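Local coordinates for protein glucosidase (Croceicoccus marinus, PDB 5Z3K) that probably hydrolyses O-glycosidic bonds as a beta-glucosidase of glycoside hydrolase family 39, at residues 53-64 with 103-113. Numbering follows the deposited sequence.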
ATOM      1  N   LEU A  53      -5.797   5.270   2.034  1.00 10.86           N
ATOM      2  CA  LEU A  53      -4.896   6.017   1.165  1.00 12.40           C
ATOM      3  C   LEU A  53      -4.887   5.318  -0.179  1.00 14.28           C
ATOM      4  O   LEU A  53      -4.847   4.087  -0.232  1.00 12.15           O
ATOM      5  CB  LEU A  53      -3.480   6.094   1.749  1.00 10.08           C
ATOM      6  CG  LEU A  53      -2.442   6.957   1.017  1.00 14.54           C
ATOM      7  CD1 LEU A  53      -2.924   8.402   0.869  1.00 11.78           C
ATOM      8  CD2 LEU A  53      -1.105   6.919   1.745  1.00  9.73           C
ATOM      9  N   VAL A  54      -4.978   6.095  -1.257  1.00 10.22           N
ATOM     10  CA  VAL A  54      -5.002   5.529  -2.602  1.00 10.70           C
ATOM     11  C   VAL A  54      -3.946   6.226  -3.453  1.00 13.10           C
ATOM     12  O   VAL A  54      -3.984   7.452  -3.620  1.00 11.47           O
ATOM     13  CB  VAL A  54      -6.384   5.644  -3.259  1.00 11.62           C
ATOM     14  CG1 VAL A  54      -6.328   5.109  -4.680  1.00 12.01           C
ATOM     15  CG2 VAL A  54      -7.432   4.888  -2.432  1.00  9.78           C
ATOM     16  N   ARG A  55      -3.025   5.440  -4.008  1.00 11.45           N
ATOM     17  CA  ARG A  55      -2.066   5.939  -4.991  1.00 12.21           C
ATOM     18  C   ARG A  55      -2.737   5.996  -6.358  1.00 10.20           C
ATOM     19  O   ARG A  55      -3.427   5.051  -6.755  1.00 12.13           O
ATOM     20  CB  ARG A  55      -0.836   5.026  -5.037  1.00 10.64           C
ATOM     21  CG  ARG A  55       0.318   5.508  -5.909  1.00 10.98           C
ATOM     22  CD  ARG A  55       1.595   4.692  -5.618  1.00 12.12           C
ATOM     23  NE  ARG A  55       2.785   5.301  -6.231  1.00 12.36           N
ATOM     24  CZ  ARG A  55       3.312   4.920  -7.398  1.00 12.11           C
ATOM     25  NH1 ARG A  55       2.772   3.916  -8.091  1.00 15.50           N
ATOM     26  NH2 ARG A  55       4.382   5.548  -7.879  1.00 14.05           N
ATOM     27  N   SER A  56      -2.533   7.101  -7.085  1.00 11.86           N
ATOM     28  CA  SER A  56      -3.286   7.360  -8.306  1.00 13.59           C
ATOM     29  C   SER A  56      -2.606   6.817  -9.556  1.00 11.85           C
ATOM     30  O   SER A  56      -3.177   6.918 -10.649  1.00 11.09           O
ATOM     31  CB  SER A  56      -3.505   8.866  -8.475  1.00 11.57           C
ATOM     32  OG  SER A  56      -2.263   9.530  -8.733  1.00 10.34           O
ATOM     33  N   TYR A  57      -1.410   6.244  -9.421  1.00 13.06           N
ATOM     34  CA  TYR A  57      -0.578   5.947 -10.588  1.00 11.02           C
ATOM     35  C   TYR A  57      -1.278   5.006 -11.569  1.00 13.93           C
ATOM     36  O   TYR A  57      -1.158   5.171 -12.790  1.00 13.12           O
ATOM     37  CB  TYR A  57       0.758   5.361 -10.119  1.00 11.40           C
ATOM     38  CG  TYR A  57       1.705   5.012 -11.245  1.00 11.03           C
ATOM     39  CD1 TYR A  57       2.465   5.999 -11.863  1.00 14.31           C
ATOM     40  CD2 TYR A  57       1.858   3.697 -11.670  1.00 13.51           C
ATOM     41  CE1 TYR A  57       3.342   5.691 -12.899  1.00 15.46           C
ATOM     42  CE2 TYR A  57       2.742   3.373 -12.701  1.00 15.40           C
ATOM     43  CZ  TYR A  57       3.475   4.378 -13.310  1.00 14.67           C
ATOM     44  OH  TYR A  57       4.334   4.064 -14.340  1.00 16.98           O
ATOM     45  N   ASP A  58      -2.054   4.043 -11.070  1.00 11.51           N
ATOM     46  CA  ASP A  58      -2.673   3.102 -11.998  1.00 11.26           C
ATOM     47  C   ASP A  58      -3.941   3.650 -12.655  1.00 13.45           C
ATOM     48  O   ASP A  58      -4.429   3.054 -13.622  1.00 15.48           O
ATOM     49  CB  ASP A  58      -2.929   1.774 -11.287  1.00 13.11           C
ATOM     50  CG  ASP A  58      -1.628   1.104 -10.872  1.00 19.60           C
ATOM     51  OD1 ASP A  58      -0.758   0.891 -11.744  1.00 16.53           O
ATOM     52  OD2 ASP A  58      -1.440   0.845  -9.670  1.00 21.68           O
ATOM     53  N   TRP A  59      -4.447   4.787 -12.195  1.00 12.71           N
ATOM     54  CA  TRP A  59      -5.512   5.478 -12.903  1.00 13.90           C
ATOM     55  C   TRP A  59      -5.017   5.970 -14.267  1.00 11.47           C
ATOM     56  O   TRP A  59      -3.821   5.979 -14.569  1.00 12.18           O
ATOM     57  CB  TRP A  59      -6.018   6.673 -12.096  1.00 10.09           C
ATOM     58  CG  TRP A  59      -6.545   6.376 -10.714  1.00 11.81           C
ATOM     59  CD1 TRP A  59      -6.817   5.134 -10.159  1.00 13.28           C
ATOM     60  CD2 TRP A  59      -6.869   7.341  -9.708  1.00 11.73           C
ATOM     61  NE1 TRP A  59      -7.286   5.286  -8.878  1.00  9.92           N
ATOM     62  CE2 TRP A  59      -7.325   6.627  -8.573  1.00 11.45           C
ATOM     63  CE3 TRP A  59      -6.822   8.743  -9.656  1.00 10.15           C
ATOM     64  CZ2 TRP A  59      -7.735   7.272  -7.401  1.00 12.46           C
ATOM     65  CZ3 TRP A  59      -7.214   9.384  -8.490  1.00 12.68           C
ATOM     66  CH2 TRP A  59      -7.671   8.643  -7.371  1.00  9.48           C
ATOM     67  N   VAL A  60      -5.971   6.393 -15.093  1.00 13.17           N
ATOM     68  CA  VAL A  60      -5.655   7.118 -16.319  1.00 14.98           C
ATOM     69  C   VAL A  60      -5.541   8.595 -15.952  1.00 13.35           C
ATOM     70  O   VAL A  60      -6.421   9.401 -16.282  1.00 12.28           O
ATOM     71  CB  VAL A  60      -6.724   6.847 -17.400  1.00 11.39           C
ATOM     72  CG1 VAL A  60      -6.422   7.629 -18.689  1.00 15.06           C
ATOM     73  CG2 VAL A  60      -6.801   5.345 -17.690  1.00 13.23           C
ATOM     74  N   SER A  61      -4.462   8.953 -15.244  1.00 12.49           N
ATOM     75  CA  SER A  61      -4.318  10.265 -14.602  1.00 11.05           C
ATOM     76  C   SER A  61      -2.870  10.722 -14.654  1.00 11.17           C
ATOM     77  O   SER A  61      -2.301  11.190 -13.663  1.00 12.01           O
ATOM     78  CB  SER A  61      -4.797  10.230 -13.150  1.00 10.89           C
ATOM     79  OG  SER A  61      -6.139   9.783 -13.090  1.00 10.55           O
ATOM     80  N   ARG A  62      -2.265  10.596 -15.830  1.00 12.22           N
ATOM     81  CA  ARG A  62      -0.859  10.906 -16.027  1.00 12.97           C
ATOM     82  C   ARG A  62      -0.698  12.310 -16.592  1.00 14.09           C
ATOM     83  O   ARG A  62      -1.532  12.794 -17.364  1.00 17.05           O
ATOM     84  CB  ARG A  62      -0.213   9.888 -16.972  1.00 13.90           C
ATOM     85  CG  ARG A  62      -0.317   8.457 -16.496  1.00 14.46           C
ATOM     86  CD  ARG A  62       0.555   8.216 -15.290  1.00 13.43           C
ATOM     87  NE  ARG A  62       0.429   6.826 -14.871  1.00 13.22           N
ATOM     88  CZ  ARG A  62       1.047   5.796 -15.448  1.00 15.87           C
ATOM     89  NH1 ARG A  62       1.874   5.982 -16.476  1.00 16.04           N
ATOM     90  NH2 ARG A  62       0.843   4.570 -14.982  1.00 14.58           N
ATOM     91  N   LEU A  63       0.383  12.970 -16.189  1.00 15.06           N
ATOM     92  CA  LEU A  63       0.775  14.244 -16.783  1.00 15.44           C
ATOM     93  C   LEU A  63       1.831  13.902 -17.830  1.00 14.52           C
ATOM     94  O   LEU A  63       3.028  13.893 -17.544  1.00 15.96           O
ATOM     95  CB  LEU A  63       1.300  15.219 -15.732  1.00 13.58           C
ATOM     96  CG  LEU A  63       1.804  16.538 -16.339  1.00 13.33           C
ATOM     97  CD1 LEU A  63       0.705  17.166 -17.181  1.00 13.72           C
ATOM     98  CD2 LEU A  63       2.302  17.510 -15.276  1.00 12.42           C
ATOM     99  N   ASP A  64       1.380  13.572 -19.040  1.00 13.85           N
ATOM    100  CA  ASP A  64       2.321  13.149 -20.065  1.00 17.02           C
ATOM    101  C   ASP A  64       3.155  14.341 -20.531  1.00 18.56           C
ATOM    102  O   ASP A  64       2.710  15.492 -20.497  1.00 15.81           O
ATOM    103  CB  ASP A  64       1.594  12.499 -21.245  1.00 13.22           C
ATOM    104  CG  ASP A  64       2.467  11.480 -21.985  1.00 17.20           C
ATOM    105  OD1 ASP A  64       3.561  11.146 -21.488  1.00 16.36           O
ATOM    106  OD2 ASP A  64       2.058  10.992 -23.061  1.00 18.90           O
ATOM    107  N   ALA A 103     -11.055   8.026   2.075  1.00 12.79           N
ATOM    108  CA  ALA A 103      -9.629   7.804   1.895  1.00 11.76           C
ATOM    109  C   ALA A 103      -8.917   9.061   1.391  1.00 12.10           C
ATOM    110  O   ALA A 103      -9.486   9.887   0.666  1.00 11.67           O
ATOM    111  CB  ALA A 103      -9.393   6.644   0.933  1.00 11.63           C
ATOM    112  N   ASN A 104      -7.664   9.208   1.804  1.00 12.46           N
ATOM    113  CA  ASN A 104      -6.802  10.245   1.253  1.00 12.93           C
ATOM    114  C   ASN A 104      -6.171   9.770  -0.056  1.00 11.16           C
ATOM    115  O   ASN A 104      -6.275   8.607  -0.445  1.00 10.11           O
ATOM    116  CB  ASN A 104      -5.728  10.633   2.264  1.00 14.78           C
ATOM    117  CG  ASN A 104      -6.261  11.554   3.338  1.00 23.79           C
ATOM    118  OD1 ASN A 104      -6.181  12.772   3.222  1.00 35.07           O
ATOM    119  ND2 ASN A 104      -6.812  10.977   4.381  1.00 26.11           N
ATOM    120  N   ILE A 105      -5.497  10.685  -0.746  1.00 13.78           N
ATOM    121  CA  ILE A 105      -4.965  10.391  -2.069  1.00 11.70           C
ATOM    122  C   ILE A 105      -3.473  10.688  -2.096  1.00 14.17           C
ATOM    123  O   ILE A 105      -3.021  11.711  -1.562  1.00 11.77           O
ATOM    124  CB  ILE A 105      -5.724  11.168  -3.163  1.00  9.75           C
ATOM    125  CG1 ILE A 105      -7.177  10.680  -3.203  1.00 11.12           C
ATOM    126  CG2 ILE A 105      -5.087  10.952  -4.526  1.00  8.89           C
ATOM    127  CD1 ILE A 105      -8.127  11.564  -4.001  1.00 13.78           C
ATOM    128  N   LEU A 106      -2.709   9.761  -2.675  1.00 11.75           N
ATOM    129  CA  LEU A 106      -1.304   9.952  -3.021  1.00 11.86           C
ATOM    130  C   LEU A 106      -1.283  10.108  -4.534  1.00 12.60           C
ATOM    131  O   LEU A 106      -1.482   9.134  -5.272  1.00  9.89           O
ATOM    132  CB  LEU A 106      -0.463   8.771  -2.555  1.00 11.45           C
ATOM    133  CG  LEU A 106       0.982   8.707  -3.041  1.00 11.07           C
ATOM    134  CD1 LEU A 106       1.738   9.846  -2.393  1.00  8.75           C
ATOM    135  CD2 LEU A 106       1.602   7.363  -2.672  1.00 10.74           C
ATOM    136  N   PHE A 107      -1.124  11.344  -4.998  1.00  9.44           N
ATOM    137  CA  PHE A 107      -1.247  11.639  -6.417  1.00 13.06           C
ATOM    138  C   PHE A 107       0.135  11.562  -7.052  1.00 12.97           C
ATOM    139  O   PHE A 107       1.003  12.393  -6.766  1.00 14.25           O
ATOM    140  CB  PHE A 107      -1.887  13.006  -6.638  1.00 11.69           C
ATOM    141  CG  PHE A 107      -2.407  13.199  -8.029  1.00 14.28           C
ATOM    142  CD1 PHE A 107      -1.526  13.365  -9.094  1.00 13.11           C
ATOM    143  CD2 PHE A 107      -3.770  13.175  -8.280  1.00 16.89           C
ATOM    144  CE1 PHE A 107      -1.997  13.519 -10.377  1.00 16.44           C
ATOM    145  CE2 PHE A 107      -4.248  13.333  -9.563  1.00 18.00           C
ATOM    146  CZ  PHE A 107      -3.360  13.506 -10.615  1.00 19.09           C
ATOM    147  N   THR A 108       0.333  10.580  -7.927  1.00 10.26           N
ATOM    148  CA  THR A 108       1.624  10.388  -8.570  1.00 12.05           C
ATOM    149  C   THR A 108       1.677  11.230  -9.842  1.00 11.55           C
ATOM    150  O   THR A 108       0.861  11.049 -10.754  1.00 12.41           O
ATOM    151  CB  THR A 108       1.887   8.916  -8.887  1.00 10.75           C
ATOM    152  OG1 THR A 108       1.793   8.136  -7.683  1.00 11.73           O
ATOM    153  CG2 THR A 108       3.294   8.733  -9.467  1.00 13.25           C
ATOM    154  N   ILE A 109       2.643  12.137  -9.890  1.00 10.87           N
ATOM    155  CA  ILE A 109       2.947  12.948 -11.069  1.00 12.77           C
ATOM    156  C   ILE A 109       3.916  12.158 -11.947  1.00 10.86           C
ATOM    157  O   ILE A 109       5.091  12.004 -11.601  1.00 15.87           O
ATOM    158  CB  ILE A 109       3.552  14.299 -10.658  1.00 10.79           C
ATOM    159  CG1 ILE A 109       2.579  15.053  -9.735  1.00 13.12           C
ATOM    160  CG2 ILE A 109       3.936  15.136 -11.894  1.00 13.54           C
ATOM    161  CD1 ILE A 109       3.174  16.241  -9.024  1.00 12.84           C
ATOM    162  N   ALA A 110       3.438  11.673 -13.094  1.00 13.84           N
ATOM    163  CA  ALA A 110       4.267  10.851 -13.971  1.00 14.81           C
ATOM    164  C   ALA A 110       3.767  10.942 -15.403  1.00 16.88           C
ATOM    165  O   ALA A 110       2.591  11.227 -15.652  1.00 14.94           O
ATOM    166  CB  ALA A 110       4.277   9.383 -13.525  1.00 14.22           C
ATOM    167  N   SER A 111       4.671  10.664 -16.349  1.00 14.04           N
ATOM    168  CA  SER A 111       4.298  10.630 -17.756  1.00 13.07           C
ATOM    169  C   SER A 111       3.530   9.343 -18.061  1.00 17.39           C
ATOM    170  O   SER A 111       3.252   8.523 -17.177  1.00 17.11           O
ATOM    171  CB  SER A 111       5.537  10.744 -18.650  1.00 15.55           C
ATOM    172  OG  SER A 111       6.273   9.527 -18.641  1.00 15.14           O
ATOM    173  N   GLU A 112       3.185   9.162 -19.339  1.00 16.54           N
ATOM    174  CA  GLU A 112       2.435   7.991 -19.792  1.00 15.94           C
ATOM    175  C   GLU A 112       3.370   6.792 -19.990  1.00 17.49           C
ATOM    176  O   GLU A 112       3.563   6.270 -21.091  1.00 19.17           O
ATOM    177  CB  GLU A 112       1.663   8.321 -21.066  1.00 14.49           C
ATOM    178  CG  GLU A 112       0.727   7.231 -21.527  1.00 17.35           C
ATOM    179  CD  GLU A 112      -0.088   6.642 -20.384  1.00 17.31           C
ATOM    180  OE1 GLU A 112       0.041   5.432 -20.124  1.00 15.11           O
ATOM    181  OE2 GLU A 112      -0.853   7.401 -19.754  1.00 16.41           O
ATOM    182  N   ILE A 113       3.969   6.370 -18.885  1.00 17.50           N
ATOM    183  CA  ILE A 113       4.772   5.141 -18.860  1.00 19.19           C
ATOM    184  C   ILE A 113       3.862   3.943 -19.114  1.00 17.62           C
ATOM    185  O   ILE A 113       2.844   3.794 -18.415  1.00 17.48           O
ATOM    186  CB  ILE A 113       5.481   5.001 -17.508  1.00 17.16           C
ATOM    187  CG1 ILE A 113       6.450   6.168 -17.284  1.00 16.01           C
ATOM    188  CG2 ILE A 113       6.154   3.632 -17.393  1.00 17.87           C
ATOM    189  CD1 ILE A 113       6.695   6.507 -15.809  1.00 19.63           C
TER
HETATM  190  O   HOH W   1      -1.517   9.901 -11.302  1.00 13.92           O
HETATM  191  O   HOH W   2       2.379   2.478 -16.054  1.00 17.49           O
HETATM  192  O   HOH W   3       0.413  12.347 -13.083  1.00 11.64           O
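Arg-62 reaches the carbonyls of Ser-111 and Ile-113 where the loops after strands 53-55 and 104-109, parallel neighbours in a TIM barrel, run together. A bend at chi2 (-70°) accompanies the guanidinium's place beside the loop after strand 104-109. There NH1 donates to Ser-111 O at 3.0 Å and to Ile-113 O at 3.1 Å, joining the two loops. NE and NH2 both grip Tyr-57 O side-on, within the guanidinium plane, binding the group to its own segment; the four bonds together hold it in place. Tyr-57 CE1 lies 3.4 Å above the plane of the Arg-62 guanidinium, over its centre.

Near the end of strand 104-109, Thr-108 points its side chain toward 53-64, between Arg-55 and Tyr-57. Its CG2 packs 3.7 Å from Tyr-57 CD1, while OG1 lies over one face of the Arg-55 guanidinium, toward its rim, and hydrogen-bonds to Glu-153, which also forms a salt bridge with Arg-55. Beside it, Ser-56 OG replaces a backbone acceptor and takes Thr-108 N at 2.9 Å.

At the strand start, Leu-53 CD1 lies 3.8 Å from Asn-104 CB, and backbone pairing continues through Leu-106 N to Val-54 O (2.8 Å, 167°). Strand 25-27 flanks strand 53-55 and strand 151-154 flanks strand 104-109, while helix 89-100 covers Val-54 and Ile-105, and helix 123-138 covers Leu-63 and Ile-109.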